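Local coordinates for Co-type Nitrile Hydratase beta subunit (Pseudomonas putida, PDB 3QYH), which forms, with a cobalt-binding partner subunit, a nitrile hydratase, which hydrates nitriles to amides, at residues R149-T154 against V209-D214; V162-V167 against H184-S189; H53-M58 against E70-V75. One frame throughout, in Å; residues are numbered along the deposited sequence.

How the contacts relate
Contact 3 comes first along the chain and lies in the helical N-terminal region, where helix 48-56 and the turn after it pack on helix 68-82. Contacts 1 and 2 follow in the SH3-like C-terminal region and share one antiparallel sheet, in which strands 158-168, 183-191 and 206-212 are consecutive neighbours. Both strands of contact 2 fall in sequence between the two segments of contact 1. The centres of these two contacts are about 11 Å apart, and Y186 meets D213 while T187 meets D210. Contact 3 lies across the chain's centre, about 21 Å from contact 1 and 28 Å from contact 2 between centres, yet R149 of contact 1 touches E56 of contact 3. The side chains of R149 and W72 come about 5 Å and 9 Å from the cobalt ion.

Contact 1: R149-T154 against V209-D214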
loop_
_atom_site.group_PDB
_atom_site.type_symbol
_atom_site.label_atom_id
_atom_site.label_comp_id
_atom_site.label_asym_id
_atom_site.label_seq_id
_atom_site.Cartn_x
_atom_site.Cartn_y
_atom_site.Cartn_z
ATOM N N ARG B 149 3.359 2.895 13.258
ATOM C CA ARG B 149 2.269 2.898 12.274
ATOM C C ARG B 149 0.980 3.534 12.788
ATOM O O ARG B 149 -0.075 3.345 12.176
ATOM C CB ARG B 149 1.968 1.468 11.761
ATOM C CG ARG B 149 3.164 0.777 11.107
ATOM C CD ARG B 149 3.636 1.546 9.850
ATOM N NE ARG B 149 2.708 1.355 8.747
ATOM C CZ ARG B 149 2.819 1.928 7.555
ATOM N NH1 ARG B 149 3.821 2.767 7.280
ATOM N NH2 ARG B 149 1.918 1.648 6.634
ATOM N N MET B 150 1.056 4.277 13.892
ATOM C CA MET B 150 -0.088 5.050 14.362
ATOM C C MET B 150 0.002 6.449 13.811
ATOM O O MET B 150 0.856 7.235 14.249
ATOM C CB MET B 150 -0.190 5.092 15.916
ATOM C CG MET B 150 1.079 5.413 16.680
ATOM S SD MET B 150 0.674 6.138 18.323
ATOM C CE MET B 150 -0.024 4.721 19.166
ATOM N N PRO B 151 -0.850 6.771 12.829
ATOM C CA PRO B 151 -0.713 8.099 12.223
ATOM C C PRO B 151 -0.956 9.193 13.256
ATOM O O PRO B 151 -1.737 9.003 14.198
ATOM C CB PRO B 151 -1.809 8.133 11.165
ATOM C CG PRO B 151 -2.092 6.647 10.841
ATOM C CD PRO B 151 -1.913 5.963 12.198
ATOM N N ARG B 152 -0.293 10.329 13.074
ATOM C CA ARG B 152 -0.449 11.446 13.992
ATOM C C ARG B 152 -1.916 11.822 14.144
ATOM O O ARG B 152 -2.359 12.127 15.249
ATOM C CB ARG B 152 0.338 12.654 13.496
ATOM C CG ARG B 152 1.239 13.234 14.555
ATOM C CD ARG B 152 2.240 14.280 14.023
ATOM N NE ARG B 152 2.472 15.294 15.055
ATOM C CZ ARG B 152 3.172 16.418 14.884
ATOM N NH1 ARG B 152 3.318 17.279 15.894
ATOM N NH2 ARG B 152 3.724 16.685 13.707
ATOM N N TYR B 153 -2.675 11.783 13.045
ATOM C CA TYR B 153 -4.072 12.227 13.085
ATOM C C TYR B 153 -4.988 11.375 13.981
ATOM O O TYR B 153 -6.105 11.790 14.292
ATOM C CB TYR B 153 -4.668 12.387 11.667
ATOM C CG TYR B 153 -5.024 11.084 10.953
ATOM C CD1 TYR B 153 -4.140 10.506 10.028
ATOM C CD2 TYR B 153 -6.242 10.443 11.194
ATOM C CE1 TYR B 153 -4.461 9.298 9.372
ATOM C CE2 TYR B 153 -6.579 9.261 10.535
ATOM C CZ TYR B 153 -5.686 8.689 9.633
ATOM O OH TYR B 153 -6.038 7.515 8.995
ATOM N N THR B 154 -4.521 10.196 14.389
ATOM C CA THR B 154 -5.322 9.317 15.244
ATOM C C THR B 154 -4.986 9.443 16.739
ATOM O O THR B 154 -5.744 8.972 17.591
ATOM C CB THR B 154 -5.152 7.810 14.867
ATOM O OG1 THR B 154 -3.834 7.379 15.191
ATOM C CG2 THR B 154 -5.446 7.545 13.382
ATOM N N VAL B 209 -8.836 2.649 10.638
ATOM C CA VAL B 209 -7.377 2.587 10.690
ATOM C C VAL B 209 -6.946 1.287 11.354
ATOM O O VAL B 209 -7.545 0.865 12.347
ATOM C CB VAL B 209 -6.802 3.791 11.502
ATOM C CG1 VAL B 209 -5.278 3.867 11.365
ATOM C CG2 VAL B 209 -7.447 5.120 11.056
ATOM N N ASP B 210 -5.884 0.660 10.848
ATOM C CA ASP B 210 -5.413 -0.569 11.464
ATOM C C ASP B 210 -4.313 -0.326 12.495
ATOM O O ASP B 210 -3.253 0.226 12.181
ATOM C CB ASP B 210 -4.974 -1.585 10.397
ATOM C CG ASP B 210 -6.120 -1.994 9.485
ATOM O OD1 ASP B 210 -5.851 -2.567 8.404
ATOM O OD2 ASP B 210 -7.294 -1.730 9.851
ATOM N N LEU B 211 -4.570 -0.755 13.725
ATOM C CA LEU B 211 -3.744 -0.339 14.847
ATOM C C LEU B 211 -3.386 -1.537 15.709
ATOM O O LEU B 211 -4.212 -2.430 15.911
ATOM C CB LEU B 211 -4.490 0.708 15.669
ATOM C CG LEU B 211 -4.698 2.030 14.923
ATOM C CD1 LEU B 211 -5.716 2.892 15.635
ATOM C CD2 LEU B 211 -3.365 2.806 14.733
ATOM N N TRP B 212 -2.152 -1.555 16.203
ATOM C CA TRP B 212 -1.670 -2.649 17.022
ATOM C C TRP B 212 -2.184 -2.531 18.455
ATOM O O TRP B 212 -2.453 -1.434 18.941
ATOM C CB TRP B 212 -0.148 -2.693 17.000
ATOM C CG TRP B 212 0.444 -3.390 15.772
ATOM C CD1 TRP B 212 1.036 -4.627 15.733
ATOM C CD2 TRP B 212 0.493 -2.882 14.433
ATOM N NE1 TRP B 212 1.447 -4.912 14.451
ATOM C CE2 TRP B 212 1.130 -3.853 13.638
ATOM C CE3 TRP B 212 0.071 -1.695 13.831
ATOM C CZ2 TRP B 212 1.346 -3.675 12.273
ATOM C CZ3 TRP B 212 0.297 -1.523 12.476
ATOM C CH2 TRP B 212 0.937 -2.498 11.719
ATOM N N ASP B 213 -2.326 -3.670 19.119
ATOM C CA ASP B 213 -2.935 -3.752 20.449
ATOM C C ASP B 213 -2.325 -2.746 21.427
ATOM O O ASP B 213 -3.053 -1.984 22.069
ATOM C CB ASP B 213 -2.803 -5.181 21.004
ATOM C CG ASP B 213 -3.602 -5.392 22.272
ATOM O OD1 ASP B 213 -3.252 -4.769 23.282
ATOM O OD2 ASP B 213 -4.577 -6.187 22.255
ATOM N N ASP B 214 -1.000 -2.722 21.544
ATOM C CA ASP B 214 -0.403 -1.801 22.508
ATOM C C ASP B 214 -0.321 -0.340 22.047
ATOM O O ASP B 214 0.301 0.471 22.715
ATOM C CB ASP B 214 0.942 -2.310 23.062
ATOM C CG ASP B 214 2.057 -2.292 22.036
ATOM O OD1 ASP B 214 1.850 -1.802 20.902
ATOM O OD2 ASP B 214 3.155 -2.780 22.363
#
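V209 and T154 meet methyl to methyl, tip to tip, with V209 CG2 3.9 Å from T154 CG2. The two methyls of V209 also reach P151 and Y153: CG1, set anti to the backbone N (chi1 -170°), lies 4.1 Å from P151 CD, while CG2 comes 3.5 Å from Y153 OH. Next along the strand, L211 CD2 rests against M150, 4.0 Å from M150 CA and 4.1 Å from M150 CB. The last apolar meeting is between R149 and W212, which run side by side in the same direction. R149 CB stands 3.5 Å from W212 CZ3, at the benzo end of the indole, with R149 CG beside it, while the guanidinium leads away to the partner chain.

The loop 149-154 links two strands of the SH3-like domain and covers strand 206-212, an outermost strand within this chain. V209 carries the sheet on into a parallel ladder with the partner protein.

The polar bonds lie within the loop or lead outside the pair. P151 O accepts twice from T154: from its N, and from its OG1 at 2.8 Å in the carbonyl plane, fixing the 3-10 turn. Y153 OH bonds to an acidic side chain of the partner chain. The side chain of R149 comes about 5 Å from the cobalt ion, and its NH2 bonds to a modified side chain of the partner chain, consistent with one of the family's beta-subunit arginines that hold oxidised cysteines at the metal site.

Contact 2: V162-V167 against H184-S189; sequences VIDHGV and HVYTVS
Two neighbouring antiparallel strands of the C-terminal sheet, 162-167 and 184-189, are joined here by backbone bonds and two histidine side-chain bonds. Their axes come within 4.6 Å and their directions differ by 164°. The ladder runs through T187 N to I163 O, H165 N to V185 O and V185 N to G166 O, and is interrupted twice. V162 and I163 both face T187, forming a classic beta bulge: V162 N bonds straight to T187 O (2.9 Å), whereas I163 N makes a weak bond to the same oxygen. The register then slips by one residue between D164 and V167, where G166 has a positive phi.

At the slip, D164 OD1 holds two donors. H184 ND1 approaches in its ring plane on the syn lone pair (2.8 Å, 168°), and G166 N comes on the anti side at 2.8 Å but well out of the carboxylate plane, completing an Asx turn. D164 CG lies anti to the backbone N (chi1 175°), which carries the carboxylate toward H184. Next to this, V167 CG2 covers one face of the H184 imidazole, 3.9 Å from the ring centroid.

On the face shared by I163 and T187, T187 OG1 accepts from H165 NE2 (2.7 Å), which lies with its ring plane directed at the oxygen, and I163 CG2 lies over the imidazole. T187 OG1 also pairs with D210 OD2, linking this bond to strand 206-212, while Y186 OH bonds to D213. Bulged, antiparallel and flanked by strands 206-212 and 136-139, the pair belongs to the SH3-like sheet of the nitrile hydratase beta subunit.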
loop_
_atom_site.group_PDB
_atom_site.type_symbol
_atom_site.label_atom_id
_atom_site.label_comp_id
_atom_site.label_asym_id
_atom_site.label_seq_id
_atom_site.Cartn_x
_atom_site.Cartn_y
_atom_site.Cartn_z
ATOM N N VAL B 162 -13.657 -2.616 15.280
ATOM C CA VAL B 162 -14.651 -3.241 14.401
ATOM C C VAL B 162 -14.176 -4.583 13.809
ATOM O O VAL B 162 -14.997 -5.388 13.365
ATOM C CB VAL B 162 -15.121 -2.307 13.264
ATOM C CG1 VAL B 162 -15.967 -1.159 13.819
ATOM C CG2 VAL B 162 -13.926 -1.756 12.449
ATOM N N ILE B 163 -12.866 -4.820 13.810
ATOM C CA ILE B 163 -12.319 -6.114 13.395
ATOM C C ILE B 163 -11.092 -6.451 14.215
ATOM O O ILE B 163 -10.219 -5.598 14.413
ATOM C CB ILE B 163 -11.848 -6.120 11.911
ATOM C CG1 ILE B 163 -12.934 -5.623 10.970
ATOM C CG2 ILE B 163 -11.341 -7.519 11.509
ATOM C CD1 ILE B 163 -12.469 -5.456 9.526
ATOM N N ASP B 164 -10.999 -7.697 14.669
ATOM C CA ASP B 164 -9.740 -8.196 15.217
ATOM C C ASP B 164 -9.133 -9.096 14.139
ATOM O O ASP B 164 -9.693 -10.138 13.826
ATOM C CB ASP B 164 -9.996 -8.982 16.512
ATOM C CG ASP B 164 -8.756 -9.640 17.067
ATOM O OD1 ASP B 164 -7.682 -9.610 16.415
ATOM O OD2 ASP B 164 -8.858 -10.193 18.184
ATOM N N HIS B 165 -8.002 -8.698 13.565
ATOM C CA HIS B 165 -7.399 -9.457 12.462
ATOM C C HIS B 165 -6.517 -10.611 12.907
ATOM O O HIS B 165 -6.021 -11.375 12.072
ATOM C CB HIS B 165 -6.598 -8.521 11.546
ATOM C CG HIS B 165 -7.441 -7.509 10.849
ATOM N ND1 HIS B 165 -8.195 -7.811 9.732
ATOM C CD2 HIS B 165 -7.663 -6.197 11.109
ATOM C CE1 HIS B 165 -8.846 -6.733 9.338
ATOM N NE2 HIS B 165 -8.538 -5.738 10.155
ATOM N N GLY B 166 -6.296 -10.748 14.211
ATOM C CA GLY B 166 -5.374 -11.754 14.708
ATOM C C GLY B 166 -3.983 -11.189 14.911
ATOM O O GLY B 166 -3.796 -9.968 14.955
ATOM N N VAL B 167 -3.004 -12.069 15.006
ATOM C CA VAL B 167 -1.672 -11.716 15.452
ATOM C C VAL B 167 -0.715 -11.394 14.306
ATOM O O VAL B 167 -0.629 -12.142 13.339
ATOM C CB VAL B 167 -1.070 -12.854 16.308
ATOM C CG1 VAL B 167 0.387 -12.557 16.664
ATOM C CG2 VAL B 167 -1.899 -13.056 17.570
ATOM N N HIS B 184 -1.925 -8.557 18.519
ATOM C CA HIS B 184 -3.096 -8.353 17.700
ATOM C C HIS B 184 -3.120 -7.007 16.981
ATOM O O HIS B 184 -2.614 -5.987 17.491
ATOM C CB HIS B 184 -4.365 -8.534 18.532
ATOM C CG HIS B 184 -4.691 -9.967 18.815
ATOM N ND1 HIS B 184 -5.698 -10.643 18.164
ATOM C CD2 HIS B 184 -4.106 -10.863 19.646
ATOM C CE1 HIS B 184 -5.747 -11.888 18.611
ATOM N NE2 HIS B 184 -4.788 -12.049 19.502
ATOM N N VAL B 185 -3.719 -7.024 15.794
ATOM C CA VAL B 185 -3.983 -5.816 15.021
ATOM C C VAL B 185 -5.485 -5.715 14.843
ATOM O O VAL B 185 -6.150 -6.712 14.512
ATOM C CB VAL B 185 -3.297 -5.886 13.636
ATOM C CG1 VAL B 185 -3.777 -4.753 12.739
ATOM C CG2 VAL B 185 -1.777 -5.858 13.796
ATOM N N TYR B 186 -6.037 -4.534 15.080
ATOM C CA TYR B 186 -7.476 -4.332 14.963
ATOM C C TYR B 186 -7.733 -3.256 13.926
ATOM O O TYR B 186 -6.950 -2.310 13.804
ATOM C CB TYR B 186 -8.064 -3.842 16.292
ATOM C CG TYR B 186 -7.681 -4.650 17.524
ATOM C CD1 TYR B 186 -6.533 -4.353 18.257
ATOM C CD2 TYR B 186 -8.490 -5.698 17.971
ATOM C CE1 TYR B 186 -6.191 -5.090 19.379
ATOM C CE2 TYR B 186 -8.159 -6.431 19.097
ATOM C CZ TYR B 186 -7.021 -6.129 19.796
ATOM O OH TYR B 186 -6.672 -6.845 20.911
ATOM N N THR B 187 -8.829 -3.367 13.187
ATOM C CA THR B 187 -9.357 -2.177 12.519
ATOM C C THR B 187 -10.203 -1.380 13.509
ATOM O O THR B 187 -11.109 -1.930 14.152
ATOM C CB THR B 187 -10.214 -2.494 11.285
ATOM O OG1 THR B 187 -9.416 -3.183 10.321
ATOM C CG2 THR B 187 -10.726 -1.185 10.643
ATOM N N VAL B 188 -9.896 -0.091 13.639
ATOM C CA VAL B 188 -10.609 0.771 14.567
ATOM C C VAL B 188 -11.329 1.841 13.779
ATOM O O VAL B 188 -10.730 2.456 12.906
ATOM C CB VAL B 188 -9.655 1.439 15.550
ATOM C CG1 VAL B 188 -10.422 2.417 16.458
ATOM C CG2 VAL B 188 -8.902 0.394 16.370
ATOM N N SER B 189 -12.609 2.069 14.084
ATOM C CA SER B 189 -13.419 3.023 13.331
ATOM C C SER B 189 -13.563 4.342 14.119
ATOM O O SER B 189 -13.908 4.340 15.295
ATOM C CB SER B 189 -14.802 2.427 13.025
ATOM O OG SER B 189 -15.631 3.344 12.363
#

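Contact 3: H53-M58 against E70-V75; sequences HSIERM and ELWLHV
M58 lays its side chain over one face of the H74 imidazole, the two running past each other in opposite directions. M58 CB is 3.7 Å from the ring centroid and 17° off the normal, a CH-pi contact. With SD 4.4 Å from the same centroid and also over the face, a sulfur-aromatic contact joins it. The side chains of M58 and L71 cross at about a right angle, and the bend at chi3 (-77°) turns M58 CE onto L71 CD2 (3.7 Å).

H74 is also tied to the other segment through water. One molecule lies in the ring plane, 2.7 Å from H74 NE2, and donates to S54 O at 2.6 Å, so the ring's edge is bridged to the carbonyl while M58 covers a face.

Beside these, V75 fits between S54 and I55. Its CG2 is 3.6 Å from S54 OG and only 3.2 Å from I55 CG1, tighter than a usual carbon contact. I55 CD1 reaches on to W72 CD1 at 4.1 Å.

The end of helix 48-56 and its following turn thus pack on helix 68-82; Y63 of helix 60-65 touches I55, M58 and L71, and helix 28-43 lies against W72.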
loop_
_atom_site.group_PDB
_atom_site.type_symbol
_atom_site.label_atom_id
_atom_site.label_comp_id
_atom_site.label_asym_id
_atom_site.label_seq_id
_atom_site.Cartn_x
_atom_site.Cartn_y
_atom_site.Cartn_z
ATOM N N HIS B 53 11.052 2.691 7.030
ATOM C CA HIS B 53 11.588 3.715 7.916
ATOM C C HIS B 53 12.773 4.457 7.293
ATOM O O HIS B 53 13.065 5.595 7.652
ATOM C CB HIS B 53 11.979 3.114 9.277
ATOM C CG HIS B 53 12.353 4.148 10.295
ATOM N ND1 HIS B 53 11.547 5.231 10.589
ATOM C CD2 HIS B 53 13.447 4.263 11.090
ATOM C CE1 HIS B 53 12.133 5.971 11.513
ATOM N NE2 HIS B 53 13.280 5.402 11.840
ATOM N N SER B 54 13.470 3.797 6.380
ATOM C CA SER B 54 14.528 4.441 5.622
ATOM C C SER B 54 13.969 5.577 4.777
ATOM O O SER B 54 14.547 6.656 4.723
ATOM C CB SER B 54 15.264 3.417 4.740
ATOM O OG SER B 54 16.210 4.074 3.923
ATOM N N ILE B 55 12.825 5.340 4.137
ATOM C CA ILE B 55 12.148 6.383 3.359
ATOM C C ILE B 55 11.706 7.514 4.283
ATOM O O ILE B 55 11.873 8.696 3.952
ATOM C CB ILE B 55 10.938 5.809 2.605
ATOM C CG1 ILE B 55 11.415 4.920 1.450
ATOM C CG2 ILE B 55 10.039 6.930 2.052
ATOM C CD1 ILE B 55 10.277 4.129 0.768
ATOM N N GLU B 56 11.167 7.146 5.449
ATOM C CA GLU B 56 10.697 8.124 6.443
ATOM C C GLU B 56 11.814 9.085 6.882
ATOM O O GLU B 56 11.562 10.245 7.250
ATOM C CB GLU B 56 10.108 7.392 7.660
ATOM C CG GLU B 56 8.774 6.693 7.320
ATOM C CD GLU B 56 8.289 5.726 8.394
ATOM O OE1 GLU B 56 8.916 5.641 9.472
ATOM O OE2 GLU B 56 7.264 5.044 8.143
ATOM N N ARG B 57 13.046 8.594 6.830
ATOM C CA ARG B 57 14.198 9.340 7.315
ATOM C C ARG B 57 14.889 10.187 6.254
ATOM O O ARG B 57 15.900 10.826 6.534
ATOM C CB ARG B 57 15.212 8.376 7.951
ATOM C CG ARG B 57 14.714 7.801 9.276
ATOM C CD ARG B 57 15.787 6.920 9.948
ATOM N NE ARG B 57 16.031 5.646 9.249
ATOM C CZ ARG B 57 17.191 5.304 8.682
ATOM N NH1 ARG B 57 18.252 6.140 8.699
ATOM N NH2 ARG B 57 17.309 4.117 8.112
ATOM N N MET B 58 14.379 10.197 5.031
ATOM C CA MET B 58 15.022 11.029 4.027
ATOM C C MET B 58 14.674 12.509 4.250
ATOM O O MET B 58 13.745 12.829 4.984
ATOM C CB MET B 58 14.749 10.511 2.603
ATOM C CG MET B 58 13.367 10.674 2.070
ATOM S SD MET B 58 13.150 9.603 0.612
ATOM C CE MET B 58 14.005 10.528 -0.663
ATOM N N GLU B 70 12.181 7.276 -6.920
ATOM C CA GLU B 70 13.344 7.943 -6.347
ATOM C C GLU B 70 13.439 7.666 -4.856
ATOM O O GLU B 70 14.539 7.597 -4.311
ATOM C CB GLU B 70 13.303 9.446 -6.588
ATOM C CG GLU B 70 13.562 9.834 -8.001
ATOM C CD GLU B 70 13.416 11.330 -8.197
ATOM O OE1 GLU B 70 14.285 12.072 -7.704
ATOM O OE2 GLU B 70 12.420 11.748 -8.820
ATOM N N LEU B 71 12.296 7.515 -4.186
ATOM C CA LEU B 71 12.318 7.168 -2.760
ATOM C C LEU B 71 12.950 5.782 -2.562
ATOM O O LEU B 71 13.751 5.575 -1.654
ATOM C CB LEU B 71 10.907 7.165 -2.164
ATOM C CG LEU B 71 10.038 8.377 -2.543
ATOM C CD1 LEU B 71 8.669 8.226 -1.892
ATOM C CD2 LEU B 71 10.706 9.671 -2.138
ATOM N N TRP B 72 12.589 4.834 -3.412
ATOM C CA TRP B 72 13.165 3.499 -3.317
ATOM C C TRP B 72 14.662 3.536 -3.605
ATOM O O TRP B 72 15.453 2.883 -2.909
ATOM C CB TRP B 72 12.489 2.552 -4.307
ATOM C CG TRP B 72 11.092 2.148 -3.927
ATOM C CD1 TRP B 72 10.241 2.819 -3.101
ATOM C CD2 TRP B 72 10.390 0.979 -4.368
ATOM N NE1 TRP B 72 9.044 2.139 -3.001
ATOM C CE2 TRP B 72 9.108 1.009 -3.764
ATOM C CE3 TRP B 72 10.718 -0.093 -5.214
ATOM C CZ2 TRP B 72 8.149 0.009 -3.984
ATOM C CZ3 TRP B 72 9.767 -1.083 -5.433
ATOM C CH2 TRP B 72 8.503 -1.028 -4.825
ATOM N N LEU B 73 15.046 4.270 -4.642
ATOM C CA LEU B 73 16.458 4.394 -5.006
ATOM C C LEU B 73 17.258 4.914 -3.809
ATOM O O LEU B 73 18.361 4.441 -3.529
ATOM C CB LEU B 73 16.636 5.314 -6.223
ATOM C CG LEU B 73 18.087 5.680 -6.561
ATOM C CD1 LEU B 73 18.928 4.435 -6.854
ATOM C CD2 LEU B 73 18.133 6.635 -7.717
ATOM N N HIS B 74 16.681 5.878 -3.097
ATOM C CA HIS B 74 17.315 6.434 -1.897
ATOM C C HIS B 74 17.553 5.351 -0.869
ATOM O O HIS B 74 18.644 5.279 -0.290
ATOM C CB HIS B 74 16.481 7.571 -1.262
ATOM C CG HIS B 74 16.914 7.926 0.130
ATOM N ND1 HIS B 74 17.788 8.961 0.396
ATOM C CD2 HIS B 74 16.633 7.350 1.327
ATOM C CE1 HIS B 74 18.005 9.020 1.698
ATOM N NE2 HIS B 74 17.316 8.055 2.286
ATOM N N VAL B 75 16.554 4.500 -0.642
ATOM C CA VAL B 75 16.706 3.434 0.342
ATOM C C VAL B 75 17.860 2.520 -0.056
ATOM O O VAL B 75 18.699 2.178 0.775
ATOM C CB VAL B 75 15.421 2.584 0.496
ATOM C CG1 VAL B 75 15.640 1.460 1.484
ATOM C CG2 VAL B 75 14.265 3.458 0.935
HETATM O O HOH W 1 17.076 7.349 4.921
#